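Local coordinates for hypothetical protein TT1561 (Thermus thermophilus, PDB 1UF3) that is of unknown function but binds calcium and probably belongs with the metallophosphoesterases of the calcineurin superfamily, at residues A47-A53 and E79-E83; A67-P72 and F153-T157. All coordinates share one frame; numbering follows the deposited sequence.

Contact 1 of 2, residues A47-A53 and E79-E83. With CA (calcium ion), chain I.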
loop_
_atom_site.group_PDB
_atom_site.type_symbol
_atom_site.label_atom_id
_atom_site.label_comp_id
_atom_site.label_asym_id
_atom_site.label_seq_id
_atom_site.Cartn_x
_atom_site.Cartn_y
_atom_site.Cartn_z
ATOM N N ALA A 47 -0.876 -32.892 25.597
ATOM C CA ALA A 47 0.159 -32.274 24.780
ATOM C C ALA A 47 1.414 -31.899 25.558
ATOM O O ALA A 47 1.368 -31.588 26.777
ATOM C CB ALA A 47 -0.412 -31.052 24.079
ATOM N N LYS A 48 2.534 -31.947 24.841
ATOM C CA LYS A 48 3.858 -31.610 25.378
ATOM C C LYS A 48 4.507 -30.482 24.552
ATOM O O LYS A 48 3.961 -30.035 23.548
ATOM C CB LYS A 48 4.783 -32.837 25.343
ATOM C CG LYS A 48 4.316 -34.020 26.190
ATOM C CD LYS A 48 5.414 -35.101 26.274
ATOM C CE LYS A 48 5.109 -36.149 27.345
ATOM N NZ LYS A 48 3.980 -37.050 26.959
ATOM N N SER A 49 5.694 -30.055 24.966
ATOM C CA SER A 49 6.401 -28.977 24.280
ATOM C C SER A 49 6.330 -28.987 22.759
ATOM O O SER A 49 5.893 -28.005 22.147
ATOM C CB SER A 49 7.863 -28.959 24.715
ATOM O OG SER A 49 7.964 -28.682 26.099
ATOM N N ARG A 50 6.746 -30.087 22.139
ATOM C CA ARG A 50 6.750 -30.160 20.686
ATOM C C ARG A 50 5.411 -29.865 20.028
ATOM O O ARG A 50 5.371 -29.421 18.882
ATOM C CB ARG A 50 7.267 -31.520 20.205
ATOM C CG ARG A 50 6.494 -32.726 20.728
ATOM C CD ARG A 50 7.044 -34.045 20.146
ATOM N NE ARG A 50 8.494 -33.994 19.940
ATOM C CZ ARG A 50 9.076 -33.632 18.798
ATOM N NH1 ARG A 50 8.334 -33.296 17.747
ATOM N NH2 ARG A 50 10.402 -33.580 18.709
ATOM N N ASP A 51 4.318 -30.116 20.746
ATOM C CA ASP A 51 2.986 -29.864 20.203
ATOM C C ASP A 51 2.731 -28.350 20.160
ATOM O O ASP A 51 2.191 -27.820 19.192
ATOM C CB ASP A 51 1.927 -30.548 21.085
ATOM C CG ASP A 51 2.162 -32.049 21.227
ATOM O OD1 ASP A 51 2.199 -32.715 20.185
ATOM O OD2 ASP A 51 2.299 -32.547 22.369
ATOM N N TYR A 52 3.115 -27.663 21.224
ATOM C CA TYR A 52 2.929 -26.218 21.277
ATOM C C TYR A 52 3.766 -25.581 20.172
ATOM O O TYR A 52 3.339 -24.624 19.523
ATOM C CB TYR A 52 3.330 -25.692 22.658
ATOM C CG TYR A 52 2.265 -25.954 23.709
ATOM C CD1 TYR A 52 2.378 -27.015 24.606
ATOM C CD2 TYR A 52 1.127 -25.148 23.789
ATOM C CE1 TYR A 52 1.393 -27.266 25.550
ATOM C CE2 TYR A 52 0.133 -25.387 24.734
ATOM C CZ TYR A 52 0.267 -26.444 25.610
ATOM O OH TYR A 52 -0.726 -26.693 26.538
ATOM N N ALA A 53 4.944 -26.144 19.920
ATOM C CA ALA A 53 5.796 -25.606 18.875
ATOM C C ALA A 53 5.120 -25.697 17.513
ATOM O O ALA A 53 5.197 -24.756 16.717
ATOM C CB ALA A 53 7.135 -26.328 18.864
ATOM N N GLU A 79 5.690 -25.319 29.801
ATOM C CA GLU A 79 5.807 -25.824 28.433
ATOM C C GLU A 79 5.176 -24.823 27.468
ATOM O O GLU A 79 5.773 -24.455 26.438
ATOM C CB GLU A 79 5.133 -27.197 28.278
ATOM C CG GLU A 79 5.770 -28.270 29.156
ATOM C CD GLU A 79 5.509 -29.703 28.675
ATOM O OE1 GLU A 79 6.194 -30.599 29.200
ATOM O OE2 GLU A 79 4.645 -29.940 27.794
ATOM N N TYR A 80 3.954 -24.407 27.787
ATOM C CA TYR A 80 3.258 -23.395 26.984
ATOM C C TYR A 80 4.176 -22.156 26.959
ATOM O O TYR A 80 4.490 -21.634 25.895
ATOM C CB TYR A 80 1.910 -23.026 27.645
ATOM C CG TYR A 80 1.347 -21.624 27.320
ATOM C CD1 TYR A 80 0.633 -21.389 26.142
ATOM C CD2 TYR A 80 1.522 -20.555 28.202
ATOM C CE1 TYR A 80 0.098 -20.124 25.848
ATOM C CE2 TYR A 80 0.986 -19.276 27.919
ATOM C CZ TYR A 80 0.274 -19.072 26.745
ATOM O OH TYR A 80 -0.302 -17.837 26.464
ATOM N N LEU A 81 4.623 -21.724 28.136
ATOM C CA LEU A 81 5.464 -20.530 28.248
ATOM C C LEU A 81 6.776 -20.573 27.444
ATOM O O LEU A 81 7.156 -19.579 26.806
ATOM C CB LEU A 81 5.786 -20.236 29.715
ATOM C CG LEU A 81 6.235 -18.785 29.985
ATOM C CD1 LEU A 81 5.024 -17.849 29.761
ATOM C CD2 LEU A 81 6.755 -18.611 31.411
ATOM N N ARG A 82 7.470 -21.706 27.458
ATOM C CA ARG A 82 8.727 -21.785 26.725
ATOM C C ARG A 82 8.567 -21.693 25.234
ATOM O O ARG A 82 9.363 -21.025 24.551
ATOM C CB ARG A 82 9.490 -23.068 27.038
ATOM C CG ARG A 82 10.913 -23.032 26.444
ATOM C CD ARG A 82 11.900 -23.809 27.294
ATOM N NE ARG A 82 13.277 -23.473 26.934
ATOM C CZ ARG A 82 14.350 -24.119 27.376
ATOM N NH1 ARG A 82 14.224 -25.151 28.204
ATOM N NH2 ARG A 82 15.555 -23.724 26.999
ATOM N N GLU A 83 7.554 -22.385 24.721
ATOM C CA GLU A 83 7.297 -22.395 23.301
ATOM C C GLU A 83 6.751 -21.047 22.818
ATOM O O GLU A 83 6.942 -20.682 21.656
ATOM C CB GLU A 83 6.341 -23.543 22.944
ATOM C CG GLU A 83 6.944 -24.930 23.217
ATOM C CD GLU A 83 8.242 -25.156 22.446
ATOM O OE1 GLU A 83 9.116 -25.895 22.950
ATOM O OE2 GLU A 83 8.388 -24.607 21.332
HETATM CA CA CA I . 0.716 -30.779 28.800
HETATM O O HOH W 1 7.575 -31.504 26.729
HETATM O O HOH W 2 -0.900 -29.419 27.493
HETATM O O HOH W 3 2.264 -28.862 28.186
HETATM O O HOH W 4 2.960 -31.747 29.186
HETATM O O HOH W 5 1.211 -33.062 30.348
#
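Ser49 faces Glu79 and Ala53 faces Glu83 where helices 49-53 and 79-83 run side by side, their axes 8.8 Å apart and inclined at 43°. The Glu79 carboxylate reaches across towards the first turn of 49-53, beside which a calcium ion is bound by Ala47 O at 2.3 Å. Glu79 itself meets the metal through water: its OE2 accepts from water 3 at 2.6 Å and from water 4 at 2.8 Å, and both waters are calcium ligands. That first turn is tied down by a nearly straight bond from Lys48 N, at the N-cap, to the anti lone pair of Asp51 OD2. Tyr52 lies with one ring face under Tyr80, whose CA sits 4.2 Å from the Tyr52 ring centroid and 7° off its normal, a CH-pi contact. Water 2, another calcium ligand, donates to Tyr52 OH, which is also hydrogen-bonded to Asp74. Glu83 packs its CB on Tyr52 CB at 3.7 Å, then bends (chi2 -58°) to bring OE2 3.3 Å from Ala53 CB. Replacing Glu83 by an alanine is likely to uncover Ala53 CB and Ser49 O and to leave Asn86 without its weak carboxylate partner. Ala47 O, the carbonyls of Lys45 and Ala75 and four waters make a seven-ligand calcium site at the loop leading into helix 49-59, with Glu79 in its second shell.

Contact 2 of 2, residues A67-P72 and F153-T157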
loop_
_atom_site.group_PDB
_atom_site.type_symbol
_atom_site.label_atom_id
_atom_site.label_comp_id
_atom_site.label_asym_id
_atom_site.label_seq_id
_atom_site.Cartn_x
_atom_site.Cartn_y
_atom_site.Cartn_z
ATOM N N ALA A 67 -2.556 -12.009 20.134
ATOM C CA ALA A 67 -2.466 -12.156 21.572
ATOM C C ALA A 67 -3.199 -13.409 21.979
ATOM O O ALA A 67 -4.223 -13.761 21.397
ATOM C CB ALA A 67 -3.081 -10.937 22.289
ATOM N N TYR A 68 -2.692 -14.071 23.004
ATOM C CA TYR A 68 -3.337 -15.283 23.468
ATOM C C TYR A 68 -3.076 -15.533 24.938
ATOM O O TYR A 68 -2.148 -14.951 25.531
ATOM C CB TYR A 68 -2.883 -16.501 22.612
ATOM C CG TYR A 68 -1.424 -16.477 22.163
ATOM C CD1 TYR A 68 -1.072 -16.094 20.860
ATOM C CD2 TYR A 68 -0.393 -16.780 23.057
ATOM C CE1 TYR A 68 0.300 -16.004 20.459
ATOM C CE2 TYR A 68 0.971 -16.690 22.672
ATOM C CZ TYR A 68 1.300 -16.296 21.381
ATOM O OH TYR A 68 2.630 -16.115 21.055
ATOM N N VAL A 69 -3.948 -16.338 25.550
ATOM C CA VAL A 69 -3.782 -16.734 26.943
ATOM C C VAL A 69 -4.055 -18.247 26.961
ATOM O O VAL A 69 -4.777 -18.784 26.109
ATOM C CB VAL A 69 -4.736 -15.996 27.910
ATOM C CG1 VAL A 69 -4.508 -14.497 27.817
ATOM C CG2 VAL A 69 -6.175 -16.351 27.615
ATOM N N PRO A 70 -3.454 -18.956 27.912
ATOM C CA PRO A 70 -3.655 -20.404 27.988
ATOM C C PRO A 70 -4.963 -20.768 28.699
ATOM O O PRO A 70 -5.581 -19.923 29.368
ATOM C CB PRO A 70 -2.427 -20.861 28.756
ATOM C CG PRO A 70 -2.272 -19.741 29.779
ATOM C CD PRO A 70 -2.544 -18.478 28.980
ATOM N N GLY A 71 -5.383 -22.023 28.541
ATOM C CA GLY A 71 -6.597 -22.492 29.195
ATOM C C GLY A 71 -6.275 -23.363 30.399
ATOM O O GLY A 71 -5.098 -23.577 30.721
ATOM N N PRO A 72 -7.298 -23.887 31.095
ATOM C CA PRO A 72 -7.052 -24.734 32.268
ATOM C C PRO A 72 -6.232 -26.003 31.967
ATOM O O PRO A 72 -5.561 -26.519 32.836
ATOM C CB PRO A 72 -8.470 -25.059 32.773
ATOM C CG PRO A 72 -9.297 -23.869 32.251
ATOM C CD PRO A 72 -8.740 -23.674 30.879
ATOM N N PHE A 153 -9.074 -7.171 27.394
ATOM C CA PHE A 153 -8.743 -8.269 28.293
ATOM C C PHE A 153 -9.025 -9.621 27.663
ATOM O O PHE A 153 -9.993 -9.781 26.938
ATOM C CB PHE A 153 -9.567 -8.195 29.598
ATOM C CG PHE A 153 -9.137 -7.115 30.570
ATOM C CD1 PHE A 153 -8.032 -6.294 30.320
ATOM C CD2 PHE A 153 -9.829 -6.942 31.751
ATOM C CE1 PHE A 153 -7.640 -5.335 31.237
ATOM C CE2 PHE A 153 -9.439 -5.976 32.681
ATOM C CZ PHE A 153 -8.349 -5.176 32.425
ATOM N N LEU A 154 -8.175 -10.594 27.964
ATOM C CA LEU A 154 -8.364 -11.963 27.472
ATOM C C LEU A 154 -8.438 -12.874 28.689
ATOM O O LEU A 154 -7.535 -12.899 29.507
ATOM C CB LEU A 154 -7.202 -12.409 26.572
ATOM C CG LEU A 154 -7.381 -12.158 25.074
ATOM C CD1 LEU A 154 -7.251 -10.658 24.795
ATOM C CD2 LEU A 154 -6.343 -12.957 24.282
ATOM N N PHE A 155 -9.533 -13.600 28.837
ATOM C CA PHE A 155 -9.667 -14.520 29.972
ATOM C C PHE A 155 -10.210 -15.830 29.435
ATOM O O PHE A 155 -10.867 -15.877 28.383
ATOM C CB PHE A 155 -10.720 -14.075 30.996
ATOM C CG PHE A 155 -10.443 -12.789 31.671
ATOM C CD1 PHE A 155 -11.381 -11.749 31.591
ATOM C CD2 PHE A 155 -9.338 -12.646 32.494
ATOM C CE1 PHE A 155 -11.220 -10.602 32.332
ATOM C CE2 PHE A 155 -9.164 -11.508 33.233
ATOM C CZ PHE A 155 -10.117 -10.472 33.159
ATOM N N HIS A 156 -9.958 -16.899 30.170
ATOM C CA HIS A 156 -10.540 -18.144 29.743
ATOM C C HIS A 156 -11.922 -18.212 30.428
ATOM O O HIS A 156 -12.932 -18.501 29.793
ATOM C CB HIS A 156 -9.702 -19.330 30.166
ATOM C CG HIS A 156 -10.332 -20.632 29.797
ATOM N ND1 HIS A 156 -11.261 -21.260 30.602
ATOM C CD2 HIS A 156 -10.273 -21.353 28.653
ATOM C CE1 HIS A 156 -11.746 -22.313 29.964
ATOM N NE2 HIS A 156 -11.163 -22.389 28.778
ATOM N N THR A 157 -11.930 -17.902 31.717
ATOM C CA THR A 157 -13.097 -17.927 32.579
ATOM C C THR A 157 -14.144 -16.856 32.259
ATOM O O THR A 157 -13.834 -15.670 32.210
ATOM C CB THR A 157 -12.624 -17.779 34.026
ATOM O OG1 THR A 157 -11.768 -18.886 34.335
ATOM C CG2 THR A 157 -13.800 -17.735 35.011
#
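Gly71 N is hydrogen-bonded to Asp74 OD2, which holds the loop after strand 67-69 while Gly71 CA lies 3.9 Å from CD2 of the His156 ring. Between the two segments themselves no hydrogen bond forms, and the contact is made by packing, most of it apolar. Pro72 lies over the imidazole: its CD stands above the centre of one ring face, 3.3 Å from the centroid and only 5° off the normal, a close CH-pi contact. The CG of Pro72 leans to one side, 3.7 Å from His156 ND1. With CG anti to the backbone N (chi1 177°), the His156 ring is carried to the loop, and the turn about chi2 lays a face against Pro72. Further into the protein Val69 and Leu154 meet, with Val69 CG1 against Leu154 CB at 3.6 Å. The end of Leu154 continues along the facing strand, where its CD2 rests 3.7 Å from Ala67 O and 4.3 Å from Ala67 CB. Tyr68 and Phe155 start out in the other direction, away from this interface. Tyr68 packs against helix 77-90 and bonds through its hydroxyl to Glu88, whereas Phe155 is buried against helix 170-179. The strand segments, whose axes make an angle of 34°, belong to different sheets and pack face to face. Two such sheets flanked by helices make the alpha/beta sandwich of the calcineurin superfamily, and the Gly71-Pro72 and His156 loops leave their strands at the edge that in relatives holds the metal-dependent active site, consistent with Glu99 and Glu125 of another calcium site lying near Pro70.

From the N terminus the chain passes 47-53, then 67-72, then 79-83 and last 153-157, so the two contacts cross instead of nesting. Contact 1 closes a loop of 25 residues that includes strand 66-69 and brings together two helices lying before and after that strand. Contact 2 closes a longer loop of 80 residues, which contains helix 77-90, and joins the sheet that holds strand 66-69 to the one that holds strand 151-155. The two meet where Tyr80 OH of contact 1 packs 3.4 Å from Pro70 CD of contact 2. Asp74 links them further, as its two carboxylate oxygens bond separately to Tyr52 and Gly71.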